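Local coordinates for protein iron aquisition yersiniabactin synthesis enzyme, YbtT (Escherichia coli, PDB 6BA9) that acts as a low-specificity type II thioesterase that maintains production of the metallophore yersiniabactin by its NRPS/PKS pathway in pathogenic enterobacteria, at residues A[95-100]-A[111-116]; A[117-122]-A[203-208]; A[190-195]-A[211-216]. The protein carries 1 engineered substitution. One frame throughout, in Å; residues are numbered along the deposited sequence.

Interaction 1 of 3, residues A[95-100]-A[111-116]; sequences VAFETC and QGLIIS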
loop_
_atom_site.group_PDB
_atom_site.type_symbol
_atom_site.label_atom_id
_atom_site.label_comp_id
_atom_site.label_asym_id
_atom_site.label_seq_id
_atom_site.Cartn_x
_atom_site.Cartn_y
_atom_site.Cartn_z
ATOM N N VAL A 95 3.656 -1.387 4.499
ATOM C CA VAL A 95 4.956 -0.977 3.982
ATOM C C VAL A 95 5.097 0.538 4.004
ATOM O O VAL A 95 6.146 1.065 4.392
ATOM C CB VAL A 95 5.221 -1.558 2.582
ATOM C CG1 VAL A 95 6.570 -1.072 2.070
ATOM C CG2 VAL A 95 5.202 -3.087 2.612
ATOM N N ALA A 96 4.053 1.262 3.597
ATOM C CA ALA A 96 4.101 2.719 3.589
ATOM C C ALA A 96 4.319 3.255 4.995
ATOM O O ALA A 96 5.127 4.168 5.191
ATOM C CB ALA A 96 2.804 3.282 3.006
ATOM N N PHE A 97 3.616 2.697 5.979
ATOM C CA PHE A 97 3.798 3.094 7.371
ATOM C C PHE A 97 5.231 2.862 7.836
ATOM O O PHE A 97 5.872 3.769 8.394
ATOM C CB PHE A 97 2.815 2.302 8.235
ATOM C CG PHE A 97 3.025 2.465 9.714
ATOM C CD1 PHE A 97 2.825 3.683 10.327
ATOM C CD2 PHE A 97 3.396 1.395 10.483
ATOM C CE1 PHE A 97 2.994 3.811 11.712
ATOM C CE2 PHE A 97 3.565 1.519 11.853
ATOM C CZ PHE A 97 3.367 2.726 12.457
ATOM N N GLU A 98 5.764 1.653 7.611
ATOM C CA GLU A 98 7.119 1.349 8.074
ATOM C C GLU A 98 8.169 2.159 7.318
ATOM O O GLU A 98 9.191 2.551 7.899
ATOM C CB GLU A 98 7.378 -0.163 7.999
ATOM C CG GLU A 98 6.563 -1.010 8.976
ATOM C CD GLU A 98 6.979 -0.846 10.417
ATOM O OE1 GLU A 98 8.096 -0.333 10.677
ATOM O OE2 GLU A 98 6.167 -1.219 11.290
ATOM N N THR A 99 7.925 2.452 6.044
ATOM C CA THR A 99 8.806 3.337 5.289
ATOM C C THR A 99 8.781 4.741 5.866
ATOM O O THR A 99 9.835 5.374 6.046
ATOM C CB THR A 99 8.380 3.349 3.818
ATOM O OG1 THR A 99 8.461 2.024 3.276
ATOM C CG2 THR A 99 9.285 4.252 2.981
ATOM N N CYS A 100 7.587 5.234 6.173
ATOM C CA CYS A 100 7.444 6.558 6.750
ATOM C C CYS A 100 8.145 6.633 8.091
ATOM O O CYS A 100 8.787 7.647 8.401
ATOM C CB CYS A 100 5.956 6.894 6.885
ATOM S SG CYS A 100 5.616 8.653 7.200
ATOM N N GLN A 111 5.830 14.549 3.848
ATOM C CA GLN A 111 4.752 15.511 4.048
ATOM C C GLN A 111 3.407 14.869 4.339
ATOM O O GLN A 111 2.505 15.544 4.852
ATOM C CB GLN A 111 4.646 16.442 2.839
ATOM C CG GLN A 111 5.940 17.215 2.616
ATOM C CD GLN A 111 6.329 18.044 3.812
ATOM O OE1 GLN A 111 5.628 18.983 4.181
ATOM N NE2 GLN A 111 7.454 17.690 4.447
ATOM N N GLY A 112 3.239 13.588 4.066
ATOM C CA GLY A 112 1.965 12.967 4.318
ATOM C C GLY A 112 2.063 11.467 4.173
ATOM O O GLY A 112 2.903 10.976 3.402
ATOM N N LEU A 113 1.207 10.760 4.907
ATOM C CA LEU A 113 1.069 9.307 4.890
ATOM C C LEU A 113 -0.408 8.975 4.710
ATOM O O LEU A 113 -1.254 9.468 5.473
ATOM C CB LEU A 113 1.563 8.700 6.198
ATOM C CG LEU A 113 1.358 7.196 6.350
ATOM C CD1 LEU A 113 2.110 6.394 5.257
ATOM C CD2 LEU A 113 1.745 6.774 7.766
ATOM N N ILE A 114 -0.718 8.145 3.712
ATOM C CA ILE A 114 -2.081 7.715 3.412
ATOM C C ILE A 114 -2.165 6.203 3.634
ATOM O O ILE A 114 -1.520 5.419 2.907
ATOM C CB ILE A 114 -2.543 8.126 2.001
ATOM C CG1 ILE A 114 -2.448 9.655 1.809
ATOM C CG2 ILE A 114 -3.972 7.648 1.752
ATOM C CD1 ILE A 114 -1.226 10.107 1.063
ATOM N N ILE A 115 -2.928 5.801 4.652
ATOM C CA ILE A 115 -3.150 4.412 5.028
ATOM C C ILE A 115 -4.553 4.053 4.548
ATOM O O ILE A 115 -5.535 4.648 5.007
ATOM C CB ILE A 115 -3.043 4.275 6.557
ATOM C CG1 ILE A 115 -1.637 4.602 7.028
ATOM C CG2 ILE A 115 -3.525 2.906 7.050
ATOM C CD1 ILE A 115 -0.600 3.667 6.577
ATOM N N SER A 116 -4.664 3.113 3.621
ATOM C CA SER A 116 -5.936 2.750 3.014
ATOM C C SER A 116 -6.230 1.263 3.198
ATOM O O SER A 116 -5.377 0.408 2.923
ATOM C CB SER A 116 -5.838 3.115 1.541
ATOM O OG SER A 116 -6.991 2.771 0.794
#
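Leu-113 reaches from the strand toward the helix, between Ala-96, Phe-97 and Cys-100, and its two methyl branches do most of the work. With CG anti to the backbone N (chi1 175°), the side chain spreads along the helix. CD1 comes against Ala-96, 3.7 Å from Ala-96 O and 3.9 Å from Ala-96 CB. That carbonyl oxygen already accepts the helical bond from Cys-100 N, so the methyl packs against a satisfied polar atom. The other branch goes to the aromatic side: Leu-113 CD2 lies at the edge of the Phe-97 ring, near its plane, 4.2 Å from Phe-97 CD1. Ile-115, two residues further along the strand, extends the apolar seam, its terminal CD1 meeting Phe-97 CB at 4.0 Å. The packing is that of a beta-alpha-beta crossover: helix 91-105 links strand 84-89 to its parallel neighbour 112-116 and runs back over the sheet, the short axes passing 8.6 Å apart at their closest, with their directions 156° apart. In the alpha/beta-hydrolase fold, the tight turn entering this helix is the nucleophile elbow; the nucleophilic serine expected there is an engineered alanine in this variant. Against the close approach of CD1 to Ala-96, the contact at Cys-100 is lighter, a single 4.2 Å approach of Cys-100 SG to Leu-113 CB, and beyond it the partly exposed Gln-111, in the loop before the strand, does not meet the helix segment. The helix flank turned from the strand is buried by other elements. Thr-99 packs on helix 63-77 and holds Val-95 O through OG1 at 2.7 Å, approaching 42° out of the carbonyl plane, while Glu-98 is bound by Arg-101 and by the hydroxyls of Tyr-175 and Tyr-177.

Interaction 2 of 3, residues A[117-122]-A[203-208]; sequences GCHAPH and WQQVDA
His-119 and His-122 both hold CG between the backbone N and the carbonyl carbon (chi1 61° and 63°), but the second ring turns to Ala-208, just past the helix, while the first leads away. His-122 meets Ala-208 edge-on, with CE1 lying 3.4 Å from Ala-208 O, which sits in the plane of the imidazole. The ring's ND1 is hydrogen-bonded to Trp-212 NE1, which helps to set its rotation. His-119 leaves its CB beside the bent chain of Gln-205, 3.6 Å from Gln-205 NE2; that amide nitrogen is bound in turn to His-124 O. Two donors of the loop converge on Gln-205 O: a weak hydrogen bond from Ala-120 N at 3.2 Å, bent to 133°, and a CA-H...O contact from His-119 CA at 3.5 Å. Two alanine methyls meet, Ala-120 CB standing 3.7 Å from Ala-208 CB. At the start of the loop, Val-206 CG2 packs 3.6 Å from Cys-118 O, an oxygen hydrogen-bonded by Trp-209 NE1. Loop 117-122 leaves strand 112-116 and helix 203-207 follows strand 190-195, so they meet at the C-terminal edge of the parallel sheet, the side where alpha/beta hydrolases build their active site.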
loop_
_atom_site.group_PDB
_atom_site.type_symbol
_atom_site.label_atom_id
_atom_site.label_comp_id
_atom_site.label_asym_id
_atom_site.label_seq_id
_atom_site.Cartn_x
_atom_site.Cartn_y
_atom_site.Cartn_z
ATOM N N GLY A 117 -7.461 0.947 3.618
ATOM C CA GLY A 117 -7.946 -0.415 3.557
ATOM C C GLY A 117 -7.069 -1.453 4.224
ATOM O O GLY A 117 -6.832 -2.526 3.643
ATOM N N CYS A 118 -6.623 -1.173 5.454
ATOM C CA CYS A 118 -5.710 -2.059 6.163
ATOM C C CYS A 118 -5.992 -1.978 7.650
ATOM O O CYS A 118 -6.170 -0.885 8.183
ATOM C CB CYS A 118 -4.271 -1.611 5.907
ATOM S SG CYS A 118 -3.005 -2.746 6.510
ATOM N N HIS A 119 -6.011 -3.136 8.307
ATOM C CA HIS A 119 -6.082 -3.165 9.759
ATOM C C HIS A 119 -4.792 -2.617 10.371
ATOM O O HIS A 119 -3.708 -2.650 9.771
ATOM C CB HIS A 119 -6.294 -4.596 10.249
ATOM C CG HIS A 119 -5.189 -5.510 9.849
ATOM N ND1 HIS A 119 -5.094 -6.042 8.581
ATOM C CD2 HIS A 119 -4.101 -5.939 10.523
ATOM C CE1 HIS A 119 -3.994 -6.767 8.498
ATOM N NE2 HIS A 119 -3.376 -6.732 9.664
ATOM N N ALA A 120 -4.903 -2.134 11.603
ATOM C CA ALA A 120 -3.772 -1.531 12.289
ATOM C C ALA A 120 -2.738 -2.581 12.717
ATOM O O ALA A 120 -3.060 -3.776 12.819
ATOM C CB ALA A 120 -4.283 -0.799 13.513
ATOM N N PRO A 121 -1.486 -2.163 12.984
ATOM C CA PRO A 121 -0.410 -3.150 13.224
ATOM C C PRO A 121 -0.517 -3.953 14.516
ATOM O O PRO A 121 0.182 -4.969 14.615
ATOM C CB PRO A 121 0.872 -2.307 13.192
ATOM C CG PRO A 121 0.505 -1.097 12.382
ATOM C CD PRO A 121 -0.926 -0.820 12.748
ATOM N N HIS A 122 -1.356 -3.568 15.478
ATOM C CA HIS A 122 -1.576 -4.413 16.647
ATOM C C HIS A 122 -2.738 -5.375 16.463
ATOM O O HIS A 122 -3.085 -6.104 17.408
ATOM C CB HIS A 122 -1.792 -3.558 17.903
ATOM C CG HIS A 122 -3.009 -2.698 17.839
ATOM N ND1 HIS A 122 -3.074 -1.563 17.059
ATOM C CD2 HIS A 122 -4.205 -2.788 18.471
ATOM C CE1 HIS A 122 -4.256 -0.995 17.208
ATOM N NE2 HIS A 122 -4.968 -1.728 18.050
ATOM N N TRP A 203 -14.327 -0.475 8.984
ATOM C CA TRP A 203 -14.068 0.836 9.567
ATOM C C TRP A 203 -13.308 0.697 10.884
ATOM O O TRP A 203 -12.317 1.397 11.125
ATOM C CB TRP A 203 -15.400 1.572 9.773
ATOM C CG TRP A 203 -15.226 2.968 10.300
ATOM C CD1 TRP A 203 -15.240 4.112 9.575
ATOM C CD2 TRP A 203 -15.054 3.365 11.672
ATOM N NE1 TRP A 203 -15.059 5.197 10.397
ATOM C CE2 TRP A 203 -14.942 4.762 11.687
ATOM C CE3 TRP A 203 -14.972 2.674 12.879
ATOM C CZ2 TRP A 203 -14.752 5.482 12.873
ATOM C CZ3 TRP A 203 -14.785 3.402 14.049
ATOM C CH2 TRP A 203 -14.674 4.772 14.028
ATOM N N GLN A 204 -13.755 -0.221 11.745
ATOM C CA GLN A 204 -13.142 -0.409 13.058
ATOM C C GLN A 204 -11.689 -0.853 12.936
ATOM O O GLN A 204 -10.817 -0.366 13.671
ATOM C CB GLN A 204 -13.962 -1.437 13.845
ATOM C CG GLN A 204 -15.401 -0.994 14.224
ATOM C CD GLN A 204 -16.437 -0.914 13.064
ATOM O OE1 GLN A 204 -16.315 -1.540 11.992
ATOM N NE2 GLN A 204 -17.493 -0.137 13.313
ATOM N N GLN A 205 -11.399 -1.740 11.983
ATOM C CA GLN A 205 -10.026 -2.207 11.791
ATOM C C GLN A 205 -9.104 -1.070 11.331
ATOM O O GLN A 205 -7.932 -1.006 11.734
ATOM C CB GLN A 205 -10.014 -3.370 10.789
ATOM C CG GLN A 205 -10.628 -4.696 11.293
ATOM C CD GLN A 205 -9.697 -5.529 12.163
ATOM O OE1 GLN A 205 -9.627 -5.313 13.366
ATOM N NE2 GLN A 205 -9.006 -6.516 11.562
ATOM N N VAL A 206 -9.610 -0.171 10.485
ATOM C CA VAL A 206 -8.818 0.955 10.006
ATOM C C VAL A 206 -8.700 2.039 11.068
ATOM O O VAL A 206 -7.622 2.613 11.273
ATOM C CB VAL A 206 -9.396 1.493 8.683
ATOM C CG1 VAL A 206 -8.594 2.664 8.194
ATOM C CG2 VAL A 206 -9.436 0.401 7.618
ATOM N N ASP A 207 -9.795 2.309 11.792
ATOM C CA ASP A 207 -9.794 3.345 12.816
ATOM C C ASP A 207 -8.739 3.089 13.885
ATOM O O ASP A 207 -8.218 4.042 14.487
ATOM C CB ASP A 207 -11.184 3.399 13.463
ATOM C CG ASP A 207 -11.319 4.535 14.449
ATOM O OD1 ASP A 207 -11.182 5.700 14.051
ATOM O OD2 ASP A 207 -11.567 4.227 15.637
ATOM N N ALA A 208 -8.436 1.818 14.159
ATOM C CA ALA A 208 -7.437 1.448 15.153
ATOM C C ALA A 208 -6.043 1.965 14.828
ATOM O O ALA A 208 -5.160 1.965 15.708
ATOM C CB ALA A 208 -7.437 -0.062 15.304
#

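Interaction 3 of 3, residues A[190-195]-A[211-216]; sequences ALLLCG and QWLSHV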
loop_
_atom_site.group_PDB
_atom_site.type_symbol
_atom_site.label_atom_id
_atom_site.label_comp_id
_atom_site.label_asym_id
_atom_site.label_seq_id
_atom_site.Cartn_x
_atom_site.Cartn_y
_atom_site.Cartn_z
ATOM N N ALA A 190 -1.262 12.234 8.641
ATOM C CA ALA A 190 -1.763 10.971 8.130
ATOM C C ALA A 190 -3.246 11.058 7.819
ATOM O O ALA A 190 -4.024 11.711 8.530
ATOM C CB ALA A 190 -1.523 9.844 9.114
ATOM N N LEU A 191 -3.633 10.348 6.756
ATOM C CA LEU A 191 -5.014 10.193 6.346
ATOM C C LEU A 191 -5.344 8.713 6.312
ATOM O O LEU A 191 -4.581 7.917 5.744
ATOM C CB LEU A 191 -5.209 10.776 4.954
ATOM C CG LEU A 191 -6.545 10.537 4.262
ATOM C CD1 LEU A 191 -7.705 11.196 5.047
ATOM C CD2 LEU A 191 -6.497 11.060 2.833
ATOM N N LEU A 192 -6.465 8.341 6.916
ATOM C CA LEU A 192 -6.969 6.981 6.923
ATOM C C LEU A 192 -8.149 6.898 5.970
ATOM O O LEU A 192 -9.076 7.717 6.056
ATOM C CB LEU A 192 -7.443 6.600 8.326
ATOM C CG LEU A 192 -6.436 6.713 9.475
ATOM C CD1 LEU A 192 -7.063 6.292 10.797
ATOM C CD2 LEU A 192 -5.194 5.902 9.216
ATOM N N LEU A 193 -8.102 5.927 5.057
ATOM C CA LEU A 193 -9.171 5.665 4.110
ATOM C C LEU A 193 -9.685 4.250 4.313
ATOM O O LEU A 193 -8.911 3.318 4.583
ATOM C CB LEU A 193 -8.668 5.824 2.670
ATOM C CG LEU A 193 -8.162 7.199 2.254
ATOM C CD1 LEU A 193 -7.689 7.147 0.819
ATOM C CD2 LEU A 193 -9.253 8.243 2.413
ATOM N N CYS A 194 -10.993 4.087 4.168
ATOM C CA CYS A 194 -11.608 2.765 4.147
ATOM C C CYS A 194 -12.734 2.767 3.122
ATOM O O CYS A 194 -13.165 3.822 2.638
ATOM C CB CYS A 194 -12.071 2.325 5.536
ATOM S SG CYS A 194 -13.510 3.241 6.158
ATOM N N GLY A 195 -13.192 1.567 2.791
ATOM C CA GLY A 195 -14.240 1.384 1.800
ATOM C C GLY A 195 -15.581 1.047 2.429
ATOM O O GLY A 195 -15.664 0.228 3.338
ATOM N N GLN A 211 -4.059 4.567 17.092
ATOM C CA GLN A 211 -3.147 4.234 18.181
ATOM C C GLN A 211 -1.699 4.525 17.817
ATOM O O GLN A 211 -0.856 4.677 18.714
ATOM C CB GLN A 211 -3.263 2.752 18.546
ATOM C CG GLN A 211 -4.632 2.291 19.050
ATOM C CD GLN A 211 -4.882 2.708 20.467
ATOM O OE1 GLN A 211 -3.943 2.948 21.221
ATOM N NE2 GLN A 211 -6.145 2.793 20.840
ATOM N N TRP A 212 -1.395 4.622 16.521
ATOM C CA TRP A 212 -0.026 4.666 16.011
ATOM C C TRP A 212 0.365 6.018 15.424
ATOM O O TRP A 212 1.520 6.195 15.009
ATOM C CB TRP A 212 0.116 3.588 14.920
ATOM C CG TRP A 212 -0.048 2.209 15.415
ATOM C CD1 TRP A 212 -1.214 1.529 15.601
ATOM C CD2 TRP A 212 0.998 1.321 15.817
ATOM N NE1 TRP A 212 -0.954 0.267 16.083
ATOM C CE2 TRP A 212 0.398 0.123 16.234
ATOM C CE3 TRP A 212 2.392 1.431 15.868
ATOM C CZ2 TRP A 212 1.137 -0.961 16.675
ATOM C CZ3 TRP A 212 3.116 0.356 16.309
ATOM C CH2 TRP A 212 2.493 -0.827 16.709
ATOM N N LEU A 213 -0.556 6.978 15.360
ATOM C CA LEU A 213 -0.406 8.174 14.540
ATOM C C LEU A 213 -0.821 9.390 15.354
ATOM O O LEU A 213 -1.977 9.489 15.781
ATOM C CB LEU A 213 -1.275 8.043 13.284
ATOM C CG LEU A 213 -0.989 6.840 12.385
ATOM C CD1 LEU A 213 -2.080 6.701 11.310
ATOM C CD2 LEU A 213 0.384 6.978 11.744
ATOM N N SER A 214 0.114 10.316 15.572
ATOM C CA SER A 214 -0.171 11.503 16.391
ATOM C C SER A 214 -1.012 12.559 15.691
ATOM O O SER A 214 -1.690 13.355 16.370
ATOM C CB SER A 214 1.144 12.131 16.839
ATOM O OG SER A 214 1.825 11.207 17.655
ATOM N N HIS A 215 -0.989 12.625 14.365
ATOM C CA HIS A 215 -1.630 13.695 13.600
ATOM C C HIS A 215 -2.386 13.016 12.470
ATOM O O HIS A 215 -1.818 12.754 11.400
ATOM C CB HIS A 215 -0.610 14.702 13.089
ATOM C CG HIS A 215 0.151 15.361 14.193
ATOM N ND1 HIS A 215 1.508 15.191 14.368
ATOM C CD2 HIS A 215 -0.268 16.147 15.210
ATOM C CE1 HIS A 215 1.895 15.857 15.444
ATOM N NE2 HIS A 215 0.838 16.444 15.971
ATOM N N VAL A 216 -3.657 12.700 12.701
ATOM C CA VAL A 216 -4.373 11.784 11.823
ATOM C C VAL A 216 -5.800 12.261 11.622
ATOM O O VAL A 216 -6.446 12.761 12.549
ATOM C CB VAL A 216 -4.307 10.352 12.375
ATOM C CG1 VAL A 216 -4.930 10.268 13.749
ATOM C CG2 VAL A 216 -4.951 9.362 11.412
#
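Ala-190 N donates to His-215 O at 2.9 Å, with the N-H bent to 140°. Together with the backbone bond between Ala-190 and Thr-217, it makes a parallel beta bridge between Ala-190 and Val-216. Beside it, a CA-H...O contact runs from Val-216 CA to Ala-190 O at 3.3 Å. Both bridged residues send their CB to the same face of the sheet, where Leu-192 also projects. The tightest apolar approach is there: with CG2 anti to the backbone N, Val-216 turns this methyl onto Leu-192, 3.6 Å from Leu-192 CG. Leu-213, still in the loop, folds over the same group, its CD1 touching Leu-192 CD2 at 3.8 Å and Ala-190 CB at 3.9 Å. One leucine methyl thus bridges two alternate residues of the strand. His-215 turns its ring from the strand, and its ND1 is hydrogen-bonded to Arg-187 O. A further backbone bond between Leu-192 and Thr-217 carries the pairing onward. This is where the chain enters strand 216-222, the last parallel strand and one edge of the central sheet of this alpha/beta-hydrolase fold.

Overall arrangement
Interactions 1 and 3 sit on neighbouring strands of one sheet, probably joined by backbone hydrogen bonds from Leu-191 N to Leu-113 O and from Leu-193 N to Ile-115 O. Interaction 1 is fully buried and largely apolar between its segments, a helix laid on a strand. Interaction 3, nearer the sheet margin, combines strand pairing with a leucine-valine cluster and includes exposed His-215. Interaction 2, partly buried, joins the loop after strand 112-116 to the helix that follows strand 190-195 and relies on backbone oxygens and imidazole contacts. Packing and a probable His-122 to Trp-212 hydrogen bond tie the three together: Phe-97 touches Pro-121 and Trp-212, so the loops of interactions 2 and 3 meet beside the helix of interaction 1.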